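Local coordinates for tapirin (Caldicellulosiruptor hydrothermalis, PDB 6N2C), which binds cellulose and is thought to take part in cell adhesion to it; its C-terminal domain is a beta-helix carrying a zinc ion, at residues T203-Y208 and K228-I233; V249-Y254 and S270-F275; S211-R216 and I232-G237; D192-N197 and M207-D212. One frame throughout, in Å; residues are numbered along the deposited sequence. Where two conformers were deposited one is given.

Contact 1: T203-Y208 and K228-I233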
loop_
_atom_site.group_PDB
_atom_site.type_symbol
_atom_site.label_atom_id
_atom_site.label_comp_id
_atom_site.label_asym_id
_atom_site.label_seq_id
_atom_site.Cartn_x
_atom_site.Cartn_y
_atom_site.Cartn_z
ATOM N N THR A 203 -15.465 5.743 -4.901
ATOM C CA THR A 203 -14.747 6.863 -5.461
ATOM C C THR A 203 -14.648 7.879 -4.327
ATOM O O THR A 203 -15.679 8.289 -3.810
ATOM C CB THR A 203 -15.453 7.447 -6.678
ATOM O OG1 THR A 203 -15.733 6.414 -7.654
ATOM C CG2 THR A 203 -14.588 8.520 -7.358
ATOM N N THR A 204 -13.430 8.196 -3.922
ATOM C CA THR A 204 -13.232 9.087 -2.783
ATOM C C THR A 204 -12.074 9.975 -2.935
ATOM O O THR A 204 -11.235 9.841 -3.857
ATOM C CB THR A 204 -13.203 8.292 -1.479
ATOM O OG1 THR A 204 -13.360 9.208 -0.351
ATOM C CG2 THR A 204 -11.836 7.616 -1.323
ATOM N N ARG A 205 -11.955 10.946 -2.022
ATOM C CA ARG A 205 -10.740 11.717 -1.919
ATOM C C ARG A 205 -9.909 11.007 -0.891
ATOM O O ARG A 205 -9.109 10.108 -1.289
ATOM C CB ARG A 205 -10.941 13.201 -1.547
ATOM C CG ARG A 205 -11.532 14.047 -2.609
ATOM C CD ARG A 205 -11.395 15.500 -2.182
ATOM N NE ARG A 205 -10.006 15.983 -2.060
ATOM C CZ ARG A 205 -9.685 17.265 -1.905
ATOM N NH1 ARG A 205 -10.628 18.215 -1.772
ATOM N NH2 ARG A 205 -8.407 17.606 -1.806
ATOM N N ASN A 206 -10.145 11.268 0.400
ATOM C CA ASN A 206 -9.390 10.563 1.465
ATOM C C ASN A 206 -10.184 9.565 2.237
ATOM O O ASN A 206 -11.384 9.742 2.421
ATOM C CB ASN A 206 -8.693 11.602 2.308
ATOM C CG ASN A 206 -7.727 12.434 1.465
ATOM O OD1 ASN A 206 -7.001 11.880 0.626
ATOM N ND2 ASN A 206 -7.695 13.794 1.649
ATOM N N MET A 207 -9.505 8.502 2.769
ATOM C CA MET A 207 -10.186 7.493 3.550
ATOM C C MET A 207 -9.268 7.094 4.685
ATOM O O MET A 207 -8.038 7.065 4.504
ATOM C CB MET A 207 -10.471 6.227 2.664
ATOM C CG MET A 207 -10.957 5.028 3.452
ATOM S SD MET A 207 -11.536 3.592 2.397
ATOM C CE MET A 207 -11.101 4.363 0.824
ATOM N N TYR A 208 -9.832 7.052 5.890
ATOM C CA TYR A 208 -9.098 6.680 7.056
ATOM C C TYR A 208 -9.804 5.556 7.802
ATOM O O TYR A 208 -11.037 5.537 7.988
ATOM C CB TYR A 208 -8.962 7.873 8.051
ATOM C CG TYR A 208 -8.381 7.544 9.422
ATOM C CD1 TYR A 208 -9.164 7.078 10.501
ATOM C CD2 TYR A 208 -7.079 7.771 9.691
ATOM C CE1 TYR A 208 -8.571 6.730 11.691
ATOM C CE2 TYR A 208 -6.494 7.456 10.888
ATOM C CZ TYR A 208 -7.281 6.963 11.906
ATOM O OH TYR A 208 -6.718 6.668 13.138
ATOM N N LYS A 228 -11.037 4.047 -5.839
ATOM C CA LYS A 228 -10.209 5.087 -6.359
ATOM C C LYS A 228 -10.147 6.193 -5.249
ATOM O O LYS A 228 -11.184 6.622 -4.787
ATOM C CB LYS A 228 -10.758 5.648 -7.643
ATOM C CG LYS A 228 -9.848 6.739 -8.172
ATOM C CD LYS A 228 -10.445 7.351 -9.436
ATOM C CE LYS A 228 -9.600 8.498 -9.979
ATOM N NZ LYS A 228 -8.196 8.046 -10.342
ATOM N N ALA A 229 -8.954 6.545 -4.852
ATOM C CA ALA A 229 -8.739 7.505 -3.731
ATOM C C ALA A 229 -7.541 8.338 -3.963
ATOM O O ALA A 229 -6.601 7.924 -4.601
ATOM C CB ALA A 229 -8.558 6.694 -2.461
ATOM N N ASP A 230 -7.467 9.523 -3.329
ATOM C CA ASP A 230 -6.228 10.241 -3.232
ATOM C C ASP A 230 -5.295 9.640 -2.201
ATOM O O ASP A 230 -4.085 9.498 -2.414
ATOM C CB ASP A 230 -6.491 11.704 -2.723
ATOM C CG ASP A 230 -7.280 12.578 -3.700
ATOM O OD1 ASP A 230 -7.412 12.210 -4.855
ATOM O OD2 ASP A 230 -7.621 13.701 -3.267
ATOM N N ASN A 231 -5.850 9.307 -1.033
ATOM C CA ASN A 231 -5.060 8.792 0.082
ATOM C C ASN A 231 -5.883 7.776 0.839
ATOM O O ASN A 231 -7.119 7.970 0.982
ATOM C CB ASN A 231 -4.562 9.851 1.107
ATOM C CG ASN A 231 -3.687 10.941 0.473
ATOM O OD1 ASN A 231 -2.519 10.724 0.215
ATOM N ND2 ASN A 231 -4.290 12.102 0.179
ATOM N N ILE A 232 -5.212 6.682 1.299
ATOM C CA ILE A 232 -5.809 5.708 2.181
ATOM C C ILE A 232 -4.896 5.467 3.315
ATOM O O ILE A 232 -3.717 5.169 3.123
ATOM C CB ILE A 232 -6.108 4.350 1.443
ATOM C CG1 ILE A 232 -6.989 4.539 0.216
ATOM C CG2 ILE A 232 -6.647 3.317 2.433
ATOM C CD1 ILE A 232 -7.329 3.237 -0.536
ATOM N N ILE A 233 -5.411 5.629 4.559
ATOM C CA ILE A 233 -4.606 5.510 5.742
ATOM C C ILE A 233 -5.255 4.548 6.693
ATOM O O ILE A 233 -6.360 4.747 7.074
ATOM C CB ILE A 233 -4.401 6.898 6.463
ATOM C CG1 ILE A 233 -3.730 7.881 5.478
ATOM C CG2 ILE A 233 -3.687 6.717 7.822
ATOM C CD1 ILE A 233 -3.699 9.315 5.979
HETATM O O HOH W 1 -6.349 14.970 -0.724
#
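Asn-206 and Asn-231 sit in register on adjacent coils, side by side and pointing the same way, with their amide planes 40° apart. Asn-231 ND2 gives Asn-206 OD1 a hydrogen bond of 2.8 Å; the acceptor lies in the donor's amide plane, whereas the donor stands above the acceptor's carbonyl plane rather than on a lone pair. In both residues CG is anti to the carbonyl carbon (chi1 about -60°), which brings the two amides abreast. Their remaining polar atoms are also satisfied. Asn-206 ND2 reaches Thr-185 OG1 and a water 3.0 Å away, which accepts from it and donates to Asp-230 OD2; Asn-231 ND2 has a second acceptor in Asp-177, and Asn-231 OD1 receives Asn-251 ND2 and Leu-252 N. At the corner, Arg-205 O takes Asp-230 N at 2.7 Å and, weakly, Asn-231 N. Arg-205 NE meets Asp-230 OD2 at 3.5 Å, a long salt bridge at the guanidinium edge with the two planes 70° apart. Before the corner Thr-204 N bonds to Lys-228 O at 2.9 Å. After it Met-207 takes part twice, its N on Asn-231 O and its O receiving Ile-233 N at 3.0 Å. On the opposite face from the asparagines, Met-207 CE touches Ile-232 CG1 at 4.2 Å. Strands turning a corner in step, asparagines bonded from coil to coil, recur in parallel beta-helices.

Contact 2: V249-Y254 and S270-F275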
loop_
_atom_site.group_PDB
_atom_site.type_symbol
_atom_site.label_atom_id
_atom_site.label_comp_id
_atom_site.label_asym_id
_atom_site.label_seq_id
_atom_site.Cartn_x
_atom_site.Cartn_y
_atom_site.Cartn_z
ATOM N N VAL A 249 -4.595 4.473 -5.760
ATOM C CA VAL A 249 -4.316 5.487 -4.719
ATOM C C VAL A 249 -3.311 6.457 -5.332
ATOM O O VAL A 249 -2.130 6.140 -5.545
ATOM C CB VAL A 249 -3.794 4.903 -3.400
ATOM C CG1 VAL A 249 -3.695 6.085 -2.405
ATOM C CG2 VAL A 249 -4.753 3.859 -2.881
ATOM N N ASN A 250 -3.779 7.665 -5.621
ATOM C CA ASN A 250 -2.923 8.644 -6.351
ATOM C C ASN A 250 -1.728 9.079 -5.529
ATOM O O ASN A 250 -0.576 9.112 -6.018
ATOM C CB ASN A 250 -3.730 9.835 -6.826
ATOM C CG ASN A 250 -2.980 10.673 -7.832
ATOM O OD1 ASN A 250 -2.406 10.139 -8.782
ATOM N ND2 ASN A 250 -2.917 11.975 -7.592
ATOM N N ASN A 251 -1.961 9.395 -4.261
ATOM C CA ASN A 251 -0.887 9.977 -3.418
ATOM C C ASN A 251 -0.305 8.918 -2.467
ATOM O O ASN A 251 0.579 8.161 -2.864
ATOM C CB ASN A 251 -1.365 11.246 -2.727
ATOM C CG ASN A 251 -0.253 11.973 -2.049
ATOM O OD1 ASN A 251 0.762 12.319 -2.690
ATOM N ND2 ASN A 251 -0.367 12.145 -0.776
ATOM N N LEU A 252 -0.807 8.780 -1.265
ATOM C CA LEU A 252 -0.204 7.762 -0.434
ATOM C C LEU A 252 -1.217 6.793 0.156
ATOM O O LEU A 252 -2.320 7.161 0.569
ATOM C CB LEU A 252 0.713 8.345 0.656
ATOM C CG LEU A 252 -0.079 9.005 1.780
ATOM C CD1 LEU A 252 -0.543 8.014 2.836
ATOM C CD2 LEU A 252 0.754 10.124 2.403
ATOM N N MET A 253 -0.761 5.541 0.217
ATOM C CA MET A 253 -1.431 4.494 0.958
ATOM C C MET A 253 -0.495 4.088 2.036
ATOM O O MET A 253 0.658 3.691 1.791
ATOM C CB MET A 253 -1.767 3.293 0.054
ATOM C CG MET A 253 -2.383 2.126 0.815
ATOM S SD MET A 253 -3.008 0.975 -0.415
ATOM C CE MET A 253 -3.824 -0.183 0.653
ATOM N N TYR A 254 -0.964 4.200 3.300
ATOM C CA TYR A 254 -0.216 3.824 4.469
ATOM C C TYR A 254 -0.984 2.769 5.257
ATOM O O TYR A 254 -2.148 2.944 5.473
ATOM C CB TYR A 254 0.011 5.034 5.461
ATOM C CG TYR A 254 0.563 4.534 6.806
ATOM C CD1 TYR A 254 1.954 4.297 6.972
ATOM C CD2 TYR A 254 -0.253 4.259 7.928
ATOM C CE1 TYR A 254 2.454 3.762 8.133
ATOM C CE2 TYR A 254 0.266 3.752 9.098
ATOM C CZ TYR A 254 1.592 3.530 9.223
ATOM O OH TYR A 254 2.085 3.058 10.378
ATOM N N SER A 270 -0.266 2.582 -7.031
ATOM C CA SER A 270 0.174 3.641 -6.083
ATOM C C SER A 270 1.063 4.607 -6.865
ATOM O O SER A 270 2.163 4.252 -7.328
ATOM C CB SER A 270 0.900 3.019 -4.883
ATOM O OG SER A 270 1.564 4.027 -4.103
ATOM N N ASN A 271 0.556 5.811 -7.079
ATOM C CA ASN A 271 1.249 6.797 -7.957
ATOM C C ASN A 271 2.181 7.735 -7.223
ATOM O O ASN A 271 2.800 8.554 -7.828
ATOM C CB ASN A 271 0.240 7.536 -8.788
ATOM C CG ASN A 271 -0.468 6.609 -9.688
ATOM O OD1 ASN A 271 0.191 5.762 -10.273
ATOM N ND2 ASN A 271 -1.743 6.707 -9.792
ATOM N N SER A 272 2.342 7.626 -5.944
ATOM C CA SER A 272 3.477 8.347 -5.295
ATOM C C SER A 272 4.103 7.567 -4.200
ATOM O O SER A 272 5.276 7.299 -4.277
ATOM C CB SER A 272 2.951 9.712 -4.804
ATOM O OG SER A 272 3.898 10.391 -4.010
ATOM N N LEU A 273 3.362 7.171 -3.182
ATOM C CA LEU A 273 3.984 6.521 -2.008
ATOM C C LEU A 273 3.106 5.383 -1.510
ATOM O O LEU A 273 1.915 5.616 -1.238
ATOM C CB LEU A 273 4.147 7.560 -0.881
ATOM C CG LEU A 273 4.753 7.110 0.454
ATOM C CD1 LEU A 273 6.074 6.344 0.301
ATOM C CD2 LEU A 273 4.921 8.240 1.480
ATOM N N LEU A 274 3.727 4.200 -1.280
ATOM C CA LEU A 274 3.047 3.043 -0.641
ATOM C C LEU A 274 3.904 2.708 0.501
ATOM O O LEU A 274 5.119 2.422 0.311
ATOM C CB LEU A 274 3.007 1.865 -1.669
ATOM C CG LEU A 274 2.404 0.580 -1.191
ATOM C CD1 LEU A 274 0.963 0.861 -0.833
ATOM C CD2 LEU A 274 2.436 -0.430 -2.291
ATOM N N PHE A 275 3.359 2.752 1.725
ATOM C CA PHE A 275 4.161 2.591 2.923
ATOM C C PHE A 275 3.441 1.677 3.867
ATOM O O PHE A 275 2.308 1.979 4.245
ATOM C CB PHE A 275 4.370 3.987 3.597
ATOM C CG PHE A 275 5.442 4.038 4.595
ATOM C CD1 PHE A 275 5.325 3.351 5.820
ATOM C CD2 PHE A 275 6.626 4.749 4.343
ATOM C CE1 PHE A 275 6.355 3.388 6.761
ATOM C CE2 PHE A 275 7.608 4.776 5.291
ATOM C CZ PHE A 275 7.503 4.094 6.474
HETATM O O HOH W 2 -0.345 5.654 -3.294
#
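Strands 252-254 and 273-275 run parallel, their axes 4.8 Å apart and their N-to-C directions 2° apart, joined by backbone bonds from Leu-273 N to Asn-251 O, Met-253 N to Leu-273 O and Phe-275 N to Met-253 O. At the corner Asn-271 N bonds to Val-249 O. A water is gripped at this bend: Val-249 O and Asn-251 O, the latter at 2.7 Å, both accept from it, and Ser-270 OG lies 2.6 Å from it in a hydrogen bond of undecided direction. On one face Tyr-254 and Phe-275 lie side by side, pointing the same way; their places in register and a shared chi1, CG anti to the backbone N, set them so. Their CD1 atoms are 3.7 Å apart, the rings meeting obliquely with planes 33° apart. Such like-on-like pairing of aligned residues is what successive coils of a parallel beta-helix produce, and it runs on here, since Phe-275 stacks on Phe-294 of the following coil. Leu-252 CB meets Leu-273 CB at 3.8 Å on this same face, which helix 451-457 covers through Ile-452, Ile-453 and Lys-457, while the Tyr-254 hydroxyl is bonded to Asp-277. The other face looks into the coil: Leu-274 CD1 lies alongside the extended Met-253 chain, 3.8 Å from its CB and close to CG and SD as well. At the bend Ser-272 CB rests 3.4 Å from Asn-251 O, while Asn-251 ND2 also bonds to Ala-175 O.

Contact 3: S211-R216 and I232-G237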
loop_
_atom_site.group_PDB
_atom_site.type_symbol
_atom_site.label_atom_id
_atom_site.label_comp_id
_atom_site.label_asym_id
_atom_site.label_seq_id
_atom_site.Cartn_x
_atom_site.Cartn_y
_atom_site.Cartn_z
ATOM N N SER A 211 -8.554 0.455 12.495
ATOM C CA SER A 211 -8.299 -0.942 12.350
ATOM C C SER A 211 -8.480 -1.344 10.900
ATOM O O SER A 211 -8.512 -0.470 10.008
ATOM C CB SER A 211 -9.146 -1.730 13.399
ATOM O OG SER A 211 -8.889 -3.140 13.256
ATOM N N ASP A 212 -8.562 -2.628 10.608
ATOM C CA ASP A 212 -8.408 -3.098 9.245
ATOM C C ASP A 212 -9.461 -2.560 8.279
ATOM O O ASP A 212 -10.645 -2.393 8.620
ATOM C CB ASP A 212 -8.564 -4.601 9.163
ATOM C CG ASP A 212 -7.506 -5.362 9.933
ATOM O OD1 ASP A 212 -6.389 -4.906 10.120
ATOM O OD2 ASP A 212 -7.860 -6.447 10.462
ATOM N N ILE A 213 -9.053 -2.355 7.062
ATOM C CA ILE A 213 -10.003 -2.169 5.965
ATOM C C ILE A 213 -10.059 -3.489 5.208
ATOM O O ILE A 213 -8.996 -3.983 4.785
ATOM C CB ILE A 213 -9.598 -1.068 5.024
ATOM C CG1 ILE A 213 -9.530 0.255 5.766
ATOM C CG2 ILE A 213 -10.546 -1.060 3.845
ATOM C CD1 ILE A 213 -9.125 1.452 4.900
ATOM N N THR A 214 -11.230 -4.103 5.109
ATOM C CA THR A 214 -11.364 -5.395 4.436
ATOM C C THR A 214 -12.251 -5.310 3.193
ATOM O O THR A 214 -13.432 -4.922 3.273
ATOM C CB THR A 214 -11.960 -6.436 5.408
ATOM O OG1 THR A 214 -11.094 -6.572 6.560
ATOM C CG2 THR A 214 -12.013 -7.781 4.727
ATOM N N LEU A 215 -11.698 -5.686 2.036
ATOM C CA LEU A 215 -12.442 -5.887 0.851
ATOM C C LEU A 215 -12.881 -7.371 0.721
ATOM O O LEU A 215 -12.243 -8.297 1.279
ATOM C CB LEU A 215 -11.640 -5.569 -0.387
ATOM C CG LEU A 215 -11.250 -4.105 -0.536
ATOM C CD1 LEU A 215 -10.408 -4.017 -1.796
ATOM C CD2 LEU A 215 -12.487 -3.262 -0.780
ATOM N N ARG A 216 -13.982 -7.542 0.023
ATOM C CA ARG A 216 -14.496 -8.892 -0.373
ATOM C C ARG A 216 -14.266 -9.045 -1.833
ATOM O O ARG A 216 -14.030 -8.085 -2.533
ATOM C CB ARG A 216 -15.985 -9.094 0.004
ATOM C CG ARG A 216 -16.264 -8.803 1.468
ATOM C CD ARG A 216 -15.428 -9.672 2.422
ATOM N NE ARG A 216 -15.881 -9.575 3.822
ATOM C CZ ARG A 216 -15.241 -10.119 4.838
ATOM N NH1 ARG A 216 -14.108 -10.833 4.628
ATOM N NH2 ARG A 216 -15.718 -9.940 6.069
ATOM N N ILE A 232 -5.212 6.682 1.299
ATOM C CA ILE A 232 -5.809 5.708 2.181
ATOM C C ILE A 232 -4.896 5.467 3.315
ATOM O O ILE A 232 -3.717 5.169 3.123
ATOM C CB ILE A 232 -6.108 4.350 1.443
ATOM C CG1 ILE A 232 -6.989 4.539 0.216
ATOM C CG2 ILE A 232 -6.647 3.317 2.433
ATOM C CD1 ILE A 232 -7.329 3.237 -0.536
ATOM N N ILE A 233 -5.411 5.629 4.559
ATOM C CA ILE A 233 -4.606 5.510 5.742
ATOM C C ILE A 233 -5.255 4.548 6.693
ATOM O O ILE A 233 -6.360 4.747 7.074
ATOM C CB ILE A 233 -4.401 6.898 6.463
ATOM C CG1 ILE A 233 -3.730 7.881 5.478
ATOM C CG2 ILE A 233 -3.687 6.717 7.822
ATOM C CD1 ILE A 233 -3.699 9.315 5.979
ATOM N N VAL A 234 -4.503 3.540 7.066
ATOM C CA VAL A 234 -4.954 2.500 8.052
ATOM C C VAL A 234 -3.990 2.602 9.184
ATOM O O VAL A 234 -2.869 2.063 9.186
ATOM C CB VAL A 234 -4.965 1.087 7.455
ATOM C CG1 VAL A 234 -5.682 0.153 8.430
ATOM C CG2 VAL A 234 -5.759 1.082 6.147
ATOM N N LYS A 235 -4.357 3.387 10.163
ATOM C CA LYS A 235 -3.375 3.836 11.137
ATOM C C LYS A 235 -2.897 2.684 12.093
ATOM O O LYS A 235 -1.744 2.703 12.499
ATOM C CB LYS A 235 -4.053 4.906 12.010
ATOM C CG LYS A 235 -3.276 5.295 13.190
ATOM C CD LYS A 235 -2.491 6.544 13.049
ATOM C CE LYS A 235 -1.797 6.800 14.394
ATOM N NZ LYS A 235 -1.167 8.090 14.607
ATOM N N ASN A 236 -3.797 1.788 12.494
ATOM C CA ASN A 236 -3.508 0.716 13.440
ATOM C C ASN A 236 -3.981 -0.646 12.895
ATOM O O ASN A 236 -4.443 -1.504 13.647
ATOM C CB ASN A 236 -4.194 1.027 14.798
ATOM C CG ASN A 236 -3.751 2.342 15.376
ATOM O OD1 ASN A 236 -2.588 2.503 15.727
ATOM N ND2 ASN A 236 -4.684 3.288 15.528
ATOM N N GLY A 237 -3.885 -0.842 11.592
ATOM C CA GLY A 237 -4.402 -2.048 10.995
ATOM C C GLY A 237 -3.819 -2.375 9.658
ATOM O O GLY A 237 -2.857 -1.709 9.218
#
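The corner between two faces of a beta-helix coil is where Ile-213, on the strand that follows the turn, meets Val-234 and Ile-232 on the strand that precedes the equivalent turn one coil further on. Ile-213 CD1 does most of the touching. It comes obliquely to Val-234 CG2 at 3.6 Å and reaches Ile-232 CG2 at 4.0 Å. The Ile-213 chain carries it there, CG1 being anti to the carbonyl carbon (chi1 -61°) and CD1 extended beyond it. The two methyls of Val-234 divide the work: CG2 faces the isoleucine, while CG1, anti to the backbone N (chi1 -169°), is pressed to 3.3 Å from the carbonyl oxygen Ser-211 O. The methyls of all three residues thus fill the inside of the coil across the angle between two faces, a feature of the beta-helix core, and Met-207 adds its sulfur to the same cluster around Ile-213. Further round the bend Gly-237 lies against Ser-211, with their CA atoms 4.3 Å apart; with no side chain on Gly-237, the two backbones can come this close. Asp-212 OD1 hangs 3.6 Å from Gly-237 CA and is held there by a hydrogen bond from Ser-238 N. The two segments touch by van der Waals contact alone, and polar links between the coils lie just beyond: Ile-213 is bonded through its backbone to Ser-238 and Ile-240, while Asn-236 ND2, in the conformer given, bonds to Ser-210 OG and to a glycerol probably from the crystallisation liquor.

Contact 4: D192-N197 and M207-D212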
loop_
_atom_site.group_PDB
_atom_site.type_symbol
_atom_site.label_atom_id
_atom_site.label_comp_id
_atom_site.label_asym_id
_atom_site.label_seq_id
_atom_site.Cartn_x
_atom_site.Cartn_y
_atom_site.Cartn_z
ATOM N N ASP A 192 -12.625 2.545 14.044
ATOM C CA ASP A 192 -12.363 1.088 14.166
ATOM C C ASP A 192 -12.155 0.485 12.816
ATOM O O ASP A 192 -11.186 0.879 12.170
ATOM C CB ASP A 192 -13.477 0.504 15.023
ATOM C CG ASP A 192 -13.169 -0.939 15.540
ATOM O OD1 ASP A 192 -12.094 -1.444 15.338
ATOM O OD2 ASP A 192 -14.003 -1.432 16.298
ATOM N N LYS A 193 -12.985 -0.422 12.342
ATOM C CA LYS A 193 -12.790 -1.070 11.059
ATOM C C LYS A 193 -13.619 -0.503 9.941
ATOM O O LYS A 193 -14.629 0.139 10.203
ATOM C CB LYS A 193 -13.201 -2.542 11.136
ATOM C CG LYS A 193 -12.207 -3.384 11.952
ATOM C CD LYS A 193 -12.851 -4.722 12.322
ATOM C CE LYS A 193 -12.187 -5.384 13.556
ATOM N NZ LYS A 193 -10.697 -5.392 13.511
ATOM N N ILE A 194 -13.205 -0.766 8.707
ATOM C CA ILE A 194 -14.036 -0.565 7.554
ATOM C C ILE A 194 -14.208 -1.903 6.852
ATOM O O ILE A 194 -13.255 -2.450 6.388
ATOM C CB ILE A 194 -13.580 0.464 6.568
ATOM C CG1 ILE A 194 -13.459 1.833 7.261
ATOM C CG2 ILE A 194 -14.597 0.617 5.460
ATOM C CD1 ILE A 194 -12.928 2.917 6.309
ATOM N N ILE A 195 -15.429 -2.421 6.918
ATOM C CA ILE A 195 -15.762 -3.721 6.363
ATOM C C ILE A 195 -16.627 -3.623 5.180
ATOM O O ILE A 195 -17.826 -3.371 5.323
ATOM C CB ILE A 195 -16.316 -4.701 7.422
ATOM C CG1 ILE A 195 -15.452 -4.646 8.688
ATOM C CG2 ILE A 195 -16.384 -6.111 6.822
ATOM C CD1 ILE A 195 -16.105 -5.183 9.901
ATOM N N PHE A 196 -16.046 -3.826 3.993
ATOM C CA PHE A 196 -16.767 -3.702 2.760
ATOM C C PHE A 196 -17.526 -5.048 2.500
ATOM O O PHE A 196 -17.692 -5.842 3.383
ATOM C CB PHE A 196 -15.864 -3.305 1.619
ATOM C CG PHE A 196 -15.388 -1.854 1.686
ATOM C CD1 PHE A 196 -16.296 -0.799 1.504
ATOM C CD2 PHE A 196 -14.078 -1.534 1.860
ATOM C CE1 PHE A 196 -15.895 0.513 1.511
ATOM C CE2 PHE A 196 -13.692 -0.172 1.892
ATOM C CZ PHE A 196 -14.606 0.831 1.743
ATOM N N ASN A 197 -18.144 -5.142 1.374
ATOM C CA ASN A 197 -18.924 -6.321 0.995
ATOM C C ASN A 197 -18.682 -6.486 -0.457
ATOM O O ASN A 197 -17.986 -5.657 -1.086
ATOM C CB ASN A 197 -20.376 -6.121 1.325
ATOM C CG ASN A 197 -21.040 -7.408 1.790
ATOM O OD1 ASN A 197 -20.793 -8.451 1.181
ATOM N ND2 ASN A 197 -21.858 -7.350 2.889
ATOM N N MET A 207 -9.505 8.502 2.769
ATOM C CA MET A 207 -10.186 7.493 3.550
ATOM C C MET A 207 -9.268 7.094 4.685
ATOM O O MET A 207 -8.038 7.065 4.504
ATOM C CB MET A 207 -10.471 6.227 2.664
ATOM C CG MET A 207 -10.957 5.028 3.452
ATOM S SD MET A 207 -11.536 3.592 2.397
ATOM C CE MET A 207 -11.101 4.363 0.824
ATOM N N TYR A 208 -9.832 7.052 5.890
ATOM C CA TYR A 208 -9.098 6.680 7.056
ATOM C C TYR A 208 -9.804 5.556 7.802
ATOM O O TYR A 208 -11.037 5.537 7.988
ATOM C CB TYR A 208 -8.962 7.873 8.051
ATOM C CG TYR A 208 -8.381 7.544 9.422
ATOM C CD1 TYR A 208 -9.164 7.078 10.501
ATOM C CD2 TYR A 208 -7.079 7.771 9.691
ATOM C CE1 TYR A 208 -8.571 6.730 11.691
ATOM C CE2 TYR A 208 -6.494 7.456 10.888
ATOM C CZ TYR A 208 -7.281 6.963 11.906
ATOM O OH TYR A 208 -6.718 6.668 13.138
ATOM N N SER A 209 -9.006 4.604 8.322
ATOM C CA SER A 209 -9.529 3.647 9.275
ATOM C C SER A 209 -8.486 3.444 10.323
ATOM O O SER A 209 -7.277 3.521 10.045
ATOM C CB SER A 209 -9.791 2.326 8.524
ATOM O OG SER A 209 -10.556 1.447 9.303
ATOM N N SER A 210 -8.893 3.120 11.559
ATOM C CA SER A 210 -7.918 2.844 12.568
ATOM C C SER A 210 -7.543 1.335 12.471
ATOM O O SER A 210 -6.356 0.993 12.379
ATOM C CB SER A 210 -8.495 3.184 13.974
ATOM O OG SER A 210 -7.521 2.788 14.972
ATOM N N SER A 211 -8.554 0.455 12.495
ATOM C CA SER A 211 -8.299 -0.942 12.350
ATOM C C SER A 211 -8.480 -1.344 10.900
ATOM O O SER A 211 -8.512 -0.470 10.008
ATOM C CB SER A 211 -9.146 -1.730 13.399
ATOM O OG SER A 211 -8.889 -3.140 13.256
ATOM N N ASP A 212 -8.562 -2.628 10.608
ATOM C CA ASP A 212 -8.408 -3.098 9.245
ATOM C C ASP A 212 -9.461 -2.560 8.279
ATOM O O ASP A 212 -10.645 -2.393 8.620
ATOM C CB ASP A 212 -8.564 -4.601 9.163
ATOM C CG ASP A 212 -7.506 -5.362 9.933
ATOM O OD1 ASP A 212 -6.389 -4.906 10.120
ATOM O OD2 ASP A 212 -7.860 -6.447 10.462
HETATM O O HOH W 3 -10.727 -6.650 10.805
#
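Asp-192 O collects the backbone of the turn of the next coil: Ser-211 N bonds to it at 2.7 Å, from well above the carbonyl plane, and Ser-210 N adds a weak bond as a second donor crowding the same oxygen. Ser-209 OG lies 3.0 Å from Asp-192 O, but Ser-211 O is also close by, and which of them takes its proton is not settled. Past the turn Ile-194 N bonds to Asp-212 O at 3.0 Å. In one of the two conformers of Lys-193, NZ donates a hydrogen bond of 2.9 Å to Ser-211 OG, and a water joins the same NZ to Asp-212 OD2. Inside the coil Ile-194 CD1 reaches Tyr-208 O at 3.6 Å and Met-207 CG at 4.1 Å. Met-207 SD faces the rim of the Phe-196 ring, 4.2 Å from CZ and 87° off the ring normal, a Met-aromatic contact made at the edge. One face of this ring carries Ile-194 CG2, 3.7 Å above its plane and offset toward the rim. Further out, Phe-543 meets the Phe-196 ring at a small angle between planes, and Ile-213 packs against Ile-194 and Phe-196. Ser-190 OG bonds to both Asp-192 N and Lys-193 O, consistent with steadying the turn. This is a corner of the parallel beta-helix, with a polar turn outside and apolar side chains turned into the coil.

How the contacts relate
Contacts 1 and 2 are the more buried pair, each stacking aligned strands of neighbouring coils on the same face of the beta-helix; they meet directly where Asn-231 and Asp-230 bond to Asn-251. Contacts 3 and 4, only partly buried, sit where that face turns into the next, their centres about 5 Å apart, and share Ser-211 and Asp-212. Contact 4 mixes backbone bonds, serine hydroxyls and an outward lysine with an inner Met-aromatic contact, whereas contact 3 has only van der Waals contacts between its own segments. Strand 206-209 serves contacts 1 and 4, and strand 231-234 contacts 1 and 3. Zinc lies nearest contact 1, about 8 Å from the Thr-203 side chain.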